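Local coordinates for pectinesterase (Sitophilus oryzae, PDB 4PMH), which hydrolyses the methyl esters of pectin to release methanol and probably helps the weevil digest plant cell walls, at residues Gly6-Thr14 with Ile319-Trp329; Val254-His262 with Gly305-Ile314. All coordinates share one frame; numbering follows the deposited sequence.

Interaction 1: residues Gly6-Thr14 with Ile319-Trp329; sequences GTASRPILT and IDGIINTSGPW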
# COMPACT_ATOMS: atom_id res chain seq x y z
N GLY A 6 3.53 20.65 -18.48
CA GLY A 6 4.20 20.79 -17.18
C GLY A 6 5.66 21.16 -17.31
O GLY A 6 6.10 21.60 -18.39
N THR A 7 6.42 21.00 -16.23
CA THR A 7 7.86 21.20 -16.25
C THR A 7 8.60 19.87 -16.13
O THR A 7 8.03 18.87 -15.73
CB THR A 7 8.34 22.12 -15.10
OG1 THR A 7 8.21 21.44 -13.85
CG2 THR A 7 7.50 23.41 -15.05
N ALA A 8 9.89 19.89 -16.46
CA ALA A 8 10.76 18.74 -16.30
C ALA A 8 10.77 18.20 -14.85
O ALA A 8 11.05 17.00 -14.65
CB ALA A 8 12.19 19.10 -16.73
N SER A 9 10.47 19.05 -13.86
CA SER A 9 10.40 18.63 -12.45
C SER A 9 8.98 18.28 -12.00
O SER A 9 8.78 17.66 -10.97
CB SER A 9 10.98 19.69 -11.54
OG SER A 9 12.39 19.77 -11.71
N ARG A 10 7.99 18.66 -12.81
CA ARG A 10 6.60 18.40 -12.47
C ARG A 10 5.72 18.30 -13.71
O ARG A 10 4.97 19.24 -14.05
CB ARG A 10 6.07 19.48 -11.53
CG ARG A 10 4.75 19.08 -10.90
CD ARG A 10 4.33 20.00 -9.77
NE ARG A 10 3.16 19.45 -9.09
CZ ARG A 10 2.61 19.93 -7.98
NH1 ARG A 10 3.11 21.01 -7.36
NH2 ARG A 10 1.54 19.31 -7.48
N PRO A 11 5.81 17.16 -14.41
CA PRO A 11 5.03 16.95 -15.62
C PRO A 11 3.56 16.75 -15.34
O PRO A 11 3.18 16.14 -14.34
CB PRO A 11 5.66 15.71 -16.26
CG PRO A 11 6.51 15.08 -15.21
CD PRO A 11 6.77 16.07 -14.13
N ILE A 12 2.74 17.28 -16.24
CA ILE A 12 1.30 17.24 -16.14
C ILE A 12 0.73 16.65 -17.41
O ILE A 12 1.10 17.05 -18.50
CB ILE A 12 0.70 18.67 -15.96
CG1 ILE A 12 1.32 19.37 -14.76
CG2 ILE A 12 -0.83 18.63 -15.89
CD1 ILE A 12 1.07 18.72 -13.41
N LEU A 13 -0.19 15.70 -17.27
CA LEU A 13 -0.86 15.10 -18.42
C LEU A 13 -1.74 16.12 -19.16
O LEU A 13 -2.35 16.99 -18.55
CB LEU A 13 -1.75 13.95 -17.97
CG LEU A 13 -1.11 12.72 -17.29
CD1 LEU A 13 -2.18 11.70 -16.95
CD2 LEU A 13 -0.02 12.09 -18.14
N THR A 14 -1.82 15.96 -20.47
CA THR A 14 -2.77 16.70 -21.28
C THR A 14 -4.15 16.14 -21.06
O THR A 14 -4.31 15.00 -20.61
CB THR A 14 -2.42 16.61 -22.77
OG1 THR A 14 -2.57 15.27 -23.25
CG2 THR A 14 -0.99 17.07 -23.02
N ILE A 319 -4.10 18.33 -3.02
CA ILE A 319 -2.74 18.20 -2.50
C ILE A 319 -2.50 19.40 -1.59
O ILE A 319 -2.54 20.54 -2.06
CB ILE A 319 -1.71 18.15 -3.63
CG1 ILE A 319 -2.06 17.03 -4.62
CG2 ILE A 319 -0.31 17.96 -3.07
CD1 ILE A 319 -1.10 16.90 -5.79
N ASP A 320 -2.26 19.17 -0.30
CA ASP A 320 -2.07 20.31 0.60
C ASP A 320 -0.65 20.84 0.48
O ASP A 320 0.20 20.23 -0.14
CB ASP A 320 -2.47 19.98 2.04
CG ASP A 320 -3.98 19.84 2.21
OD1 ASP A 320 -4.76 20.40 1.42
OD2 ASP A 320 -4.43 19.14 3.11
N GLY A 321 -0.42 22.02 1.05
CA GLY A 321 0.85 22.70 0.91
C GLY A 321 1.91 22.13 1.81
O GLY A 321 2.57 22.87 2.51
N ILE A 322 2.08 20.82 1.77
CA ILE A 322 3.07 20.14 2.58
C ILE A 322 4.24 19.68 1.70
O ILE A 322 5.25 19.21 2.21
CB ILE A 322 2.45 18.92 3.28
CG1 ILE A 322 1.87 17.94 2.25
CG2 ILE A 322 1.35 19.39 4.22
CD1 ILE A 322 1.67 16.55 2.79
N ILE A 323 4.09 19.83 0.39
CA ILE A 323 5.09 19.33 -0.55
C ILE A 323 5.91 20.43 -1.18
O ILE A 323 5.54 21.62 -1.18
CB ILE A 323 4.47 18.49 -1.69
CG1 ILE A 323 3.51 19.34 -2.54
CG2 ILE A 323 3.77 17.27 -1.11
CD1 ILE A 323 3.42 18.89 -3.98
N ASN A 324 7.04 20.01 -1.72
CA ASN A 324 7.85 20.85 -2.57
C ASN A 324 7.12 21.11 -3.89
O ASN A 324 7.10 20.28 -4.78
CB ASN A 324 9.17 20.16 -2.83
CG ASN A 324 10.16 21.08 -3.47
OD1 ASN A 324 9.80 21.94 -4.26
ND2 ASN A 324 11.43 20.91 -3.13
N THR A 325 6.57 22.30 -4.01
CA THR A 325 5.63 22.64 -5.08
C THR A 325 6.31 22.76 -6.45
O THR A 325 5.64 22.59 -7.49
CB THR A 325 4.85 23.92 -4.68
OG1 THR A 325 3.56 23.54 -4.18
CG2 THR A 325 4.65 24.88 -5.83
N SER A 326 7.61 23.05 -6.47
CA SER A 326 8.38 23.09 -7.72
C SER A 326 8.93 21.71 -8.14
O SER A 326 9.12 21.47 -9.34
CB SER A 326 9.56 24.07 -7.60
OG SER A 326 9.24 25.17 -6.78
N GLY A 327 9.20 20.84 -7.16
CA GLY A 327 9.85 19.55 -7.39
C GLY A 327 9.40 18.47 -6.41
O GLY A 327 10.16 18.07 -5.50
N PRO A 328 8.16 17.97 -6.59
CA PRO A 328 7.53 17.01 -5.70
C PRO A 328 8.02 15.55 -5.85
O PRO A 328 7.60 14.68 -5.07
CB PRO A 328 6.04 17.11 -6.06
CG PRO A 328 6.02 17.64 -7.45
CD PRO A 328 7.33 18.30 -7.75
N TRP A 329 8.90 15.29 -6.82
CA TRP A 329 9.38 13.94 -7.10
C TRP A 329 10.88 13.89 -6.86
O TRP A 329 11.62 14.66 -7.46
CB TRP A 329 9.13 13.62 -8.55
CG TRP A 329 7.73 13.80 -9.00
CD1 TRP A 329 7.30 14.68 -9.95
CD2 TRP A 329 6.57 13.10 -8.55
NE1 TRP A 329 5.94 14.58 -10.12
CE2 TRP A 329 5.46 13.60 -9.29
CE3 TRP A 329 6.34 12.07 -7.63
CZ2 TRP A 329 4.16 13.12 -9.11
CZ3 TRP A 329 5.04 11.59 -7.44
CH2 TRP A 329 3.97 12.11 -8.20
O HOH W 1 8.19 22.77 -11.68
O HOH W 2 10.58 16.94 -8.83
O HOH W 3 4.00 15.69 -11.74

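Interaction 2: residues Val254-His262 with Gly305-Ile314; sequences VFAPDTDPH and GTSPNGQLII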
# COMPACT_ATOMS: atom_id res chain seq x y z
N VAL A 254 5.82 10.06 -0.03
CA VAL A 254 4.59 9.25 0.09
C VAL A 254 4.70 7.92 -0.67
O VAL A 254 4.74 6.84 -0.03
CB VAL A 254 3.37 10.04 -0.38
CG1 VAL A 254 2.10 9.19 -0.31
CG2 VAL A 254 3.22 11.31 0.44
N PHE A 255 4.75 8.00 -2.00
CA PHE A 255 4.70 6.84 -2.88
C PHE A 255 6.08 6.37 -3.32
O PHE A 255 6.94 7.18 -3.66
CB PHE A 255 3.86 7.14 -4.12
CG PHE A 255 2.44 7.51 -3.80
CD1 PHE A 255 1.49 6.55 -3.56
CD2 PHE A 255 2.05 8.84 -3.72
CE1 PHE A 255 0.18 6.89 -3.26
CE2 PHE A 255 0.75 9.20 -3.43
CZ PHE A 255 -0.19 8.23 -3.19
N ALA A 256 6.29 5.05 -3.31
CA ALA A 256 7.50 4.44 -3.84
C ALA A 256 7.15 3.21 -4.68
O ALA A 256 7.37 2.09 -4.27
CB ALA A 256 8.48 4.08 -2.72
N PRO A 257 6.62 3.43 -5.90
CA PRO A 257 6.31 2.29 -6.77
C PRO A 257 7.52 1.67 -7.46
O PRO A 257 8.46 2.38 -7.83
CB PRO A 257 5.35 2.89 -7.82
CG PRO A 257 5.36 4.36 -7.60
CD PRO A 257 6.38 4.72 -6.56
N ASP A 258 7.49 0.33 -7.59
CA ASP A 258 8.49 -0.41 -8.37
C ASP A 258 7.83 -1.12 -9.54
O ASP A 258 8.25 -2.19 -10.00
CB ASP A 258 9.31 -1.37 -7.47
CG ASP A 258 8.56 -2.63 -7.07
OD1 ASP A 258 7.31 -2.64 -6.97
OD2 ASP A 258 9.27 -3.63 -6.78
N THR A 259 6.79 -0.47 -10.06
CA THR A 259 6.05 -0.97 -11.20
C THR A 259 6.96 -1.46 -12.32
O THR A 259 7.88 -0.76 -12.76
CB THR A 259 5.17 0.15 -11.80
OG1 THR A 259 4.60 0.94 -10.75
CG2 THR A 259 4.10 -0.46 -12.67
N ASP A 260 6.70 -2.67 -12.77
CA ASP A 260 7.39 -3.25 -13.93
C ASP A 260 7.27 -2.32 -15.16
O ASP A 260 6.18 -1.82 -15.43
CB ASP A 260 6.80 -4.65 -14.24
CG ASP A 260 7.59 -5.42 -15.30
OD1 ASP A 260 7.52 -5.06 -16.50
OD2 ASP A 260 8.25 -6.42 -14.94
N PRO A 261 8.39 -2.09 -15.90
CA PRO A 261 8.41 -1.19 -17.07
C PRO A 261 7.41 -1.56 -18.17
O PRO A 261 6.96 -0.69 -18.91
CB PRO A 261 9.85 -1.29 -17.58
CG PRO A 261 10.39 -2.53 -16.98
CD PRO A 261 9.75 -2.61 -15.63
N HIS A 262 7.03 -2.83 -18.25
CA HIS A 262 6.08 -3.29 -19.24
C HIS A 262 4.65 -3.20 -18.75
O HIS A 262 3.70 -3.45 -19.50
CB HIS A 262 6.45 -4.71 -19.68
CG HIS A 262 7.87 -4.81 -20.14
ND1 HIS A 262 8.23 -4.79 -21.47
CD2 HIS A 262 9.03 -4.87 -19.44
CE1 HIS A 262 9.55 -4.85 -21.57
NE2 HIS A 262 10.06 -4.90 -20.36
N GLY A 305 13.61 -0.25 -19.61
CA GLY A 305 12.84 -1.35 -20.21
C GLY A 305 12.96 -2.70 -19.51
O GLY A 305 12.15 -3.59 -19.77
N THR A 306 13.95 -2.85 -18.64
CA THR A 306 14.14 -4.09 -17.88
C THR A 306 14.01 -3.82 -16.36
O THR A 306 13.27 -4.54 -15.67
CB THR A 306 15.50 -4.74 -18.21
OG1 THR A 306 15.55 -5.07 -19.61
CG2 THR A 306 15.73 -5.99 -17.40
N SER A 307 14.72 -2.80 -15.86
CA SER A 307 14.60 -2.40 -14.46
C SER A 307 13.20 -1.87 -14.15
O SER A 307 12.51 -1.43 -15.07
CB SER A 307 15.65 -1.35 -14.09
OG SER A 307 16.96 -1.80 -14.40
N PRO A 308 12.77 -1.94 -12.88
CA PRO A 308 11.48 -1.36 -12.52
C PRO A 308 11.47 0.11 -12.86
O PRO A 308 12.53 0.75 -12.84
CB PRO A 308 11.40 -1.51 -11.00
CG PRO A 308 12.43 -2.52 -10.63
CD PRO A 308 13.46 -2.52 -11.71
N ASN A 309 10.30 0.63 -13.19
CA ASN A 309 10.17 2.05 -13.37
C ASN A 309 8.80 2.49 -12.90
O ASN A 309 7.82 2.50 -13.66
CB ASN A 309 10.47 2.46 -14.82
CG ASN A 309 10.66 3.95 -14.98
OD1 ASN A 309 11.13 4.66 -14.07
ND2 ASN A 309 10.29 4.44 -16.16
N GLY A 310 8.76 2.84 -11.61
CA GLY A 310 7.50 3.11 -10.90
C GLY A 310 6.53 4.02 -11.63
O GLY A 310 6.92 5.07 -12.14
N GLN A 311 5.26 3.61 -11.67
CA GLN A 311 4.22 4.35 -12.39
C GLN A 311 3.19 4.84 -11.39
O GLN A 311 2.69 4.05 -10.58
CB GLN A 311 3.57 3.47 -13.45
CG GLN A 311 2.85 4.22 -14.58
CD GLN A 311 1.46 4.71 -14.23
OE1 GLN A 311 0.78 4.16 -13.35
NE2 GLN A 311 1.01 5.76 -14.92
N LEU A 312 2.87 6.13 -11.48
CA LEU A 312 1.94 6.80 -10.58
C LEU A 312 1.27 8.00 -11.25
O LEU A 312 1.94 8.88 -11.74
CB LEU A 312 2.66 7.32 -9.34
CG LEU A 312 1.88 8.23 -8.41
CD1 LEU A 312 0.66 7.56 -7.78
CD2 LEU A 312 2.81 8.71 -7.31
N ILE A 313 -0.05 8.03 -11.22
CA ILE A 313 -0.82 9.19 -11.63
C ILE A 313 -1.68 9.69 -10.46
O ILE A 313 -2.43 8.91 -9.86
CB ILE A 313 -1.67 8.86 -12.84
CG1 ILE A 313 -0.73 8.70 -14.04
CG2 ILE A 313 -2.72 9.96 -13.09
CD1 ILE A 313 -1.43 8.20 -15.28
N ILE A 314 -1.55 10.97 -10.13
CA ILE A 314 -2.43 11.63 -9.16
C ILE A 314 -3.34 12.55 -9.94
O ILE A 314 -2.88 13.52 -10.55
CB ILE A 314 -1.65 12.40 -8.11
CG1 ILE A 314 -0.76 11.44 -7.32
CG2 ILE A 314 -2.61 13.12 -7.16
CD1 ILE A 314 0.31 12.12 -6.51

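Interaction 1: residues Gly6-Thr14 with Ile319-Trp329
Arg-10 reaches out from the N-terminal segment Gly-6 to Thr-14 and lies against Pro-328, Ile-319, Ile-323 and the backbone of Thr-325, an example of one long side chain carrying most of its segment's share of a contact. With CG anti to the backbone N (chi1 -166°) and the chain extended as far as NE, its methylenes pass across the proline ring at about a right angle, CD lying 3.7 Å from Pro-328 CG. Pro-328 CG also sits over one face of the guanidinium. At the edge of that group, NH1 donates to Thr-325 O at 3.0 Å, the oxygen lying close to the guanidinium plane, while NH2 comes 4.0 Å from Ile-319 CD1. Glu-358 forms a salt bridge to NE and Gly-365 O accepts from NH2, so bonds on several sides fix the rotation of the charged group. Cutting this side chain back to an alanine is likely to leave Glu-358 without its charged mate, Thr-325 O without its donor, and a gap beside Pro-328. The fold is the right-handed parallel beta-helix of pectinesterases, in which Arg-10 ties the N-terminal segment to the loop after strand 318-319, beside the C-terminal tail at Gly-365. The type I turn from Thr-7 to Arg-10 presents Ser-9 O to the edge of the Trp-329 ring, 3.5 Å from CD1. Pro-328 CG also lies over one face of that indole, offset toward its rim. Water joins the segments further: one molecule donates to Pro-11 O and accepts from Trp-329 NE1, in the plane of the ring, and another links Ser-9 O to Trp-329 N.

Interaction 2: residues Val254-His262 with Gly305-Ile314
Thr-259 and Gln-311 meet where two strands of the right-handed parallel beta-helix, 252-257 and 311-315, adjoin loops. The strands belong to different parallel sheets, and their short segments run at 148° to each other, 7.6 Å apart at closest approach, so side chains rather than backbone bonds join them. Phe-255 and Leu-312 do this in the interior: Leu-312 CD2 is 3.7 Å from Phe-255 CD2, and CD1 stands over the centre of the ring, with Val-254 CG1 against the opposite face, offset toward the rim. Nearer the loops, Pro-257 O comes 3.3 Å from Gly-310 CA in a CA-H...O contact, and a CB on that residue would clash with this oxygen. Thr-259 can be followed outward. Its CB lies 3.5 Å from Gln-311 N; OG1, turned to the side of the backbone N (chi1 -39°) and roughly anti to the carbonyl carbon, accepts a nearly straight bond from that same N at 2.9 Å, while CG2 touches Gln-311 CB. Beyond CB, Gln-311 bends away, and its OE1 accepts from Gly-266 N and bonds to Tyr-26 OH. This side of the helix lies close to the substrate site: the side chain of Asp-258 is about 4 Å from that of Trp-292, a probable substrate-binding residue. Farther out, Pro-261 sets CG against Ser-307 O. The Thr-259 carbonyl is gripped almost head-on, Asn-309 N donating to its O at 2.8 Å with a C=O...N angle of 166°.

Interactions 1 and 2 have centres about 17 Å apart, yet they share one body of packing, and along the chain the second falls between the two segments of the first. Trp-329 bridges them at two points: its CZ3 lies 3.6 Å from Leu-312 CD2 and its CH2 4.0 Å from Ile-314 CD1. A second join sets Leu-13 CD1 4.0 Å from Ile-313 CD1. Both contacts also approach the probable active site. The side chain of Trp-329 is about 7 Å from that of Arg-290, which probably binds substrate, and about 10 Å from that of Asp-226, the likely nucleophile, while the side chain of Pro-257 in interaction 2 is about 6 Å from that of Arg-290.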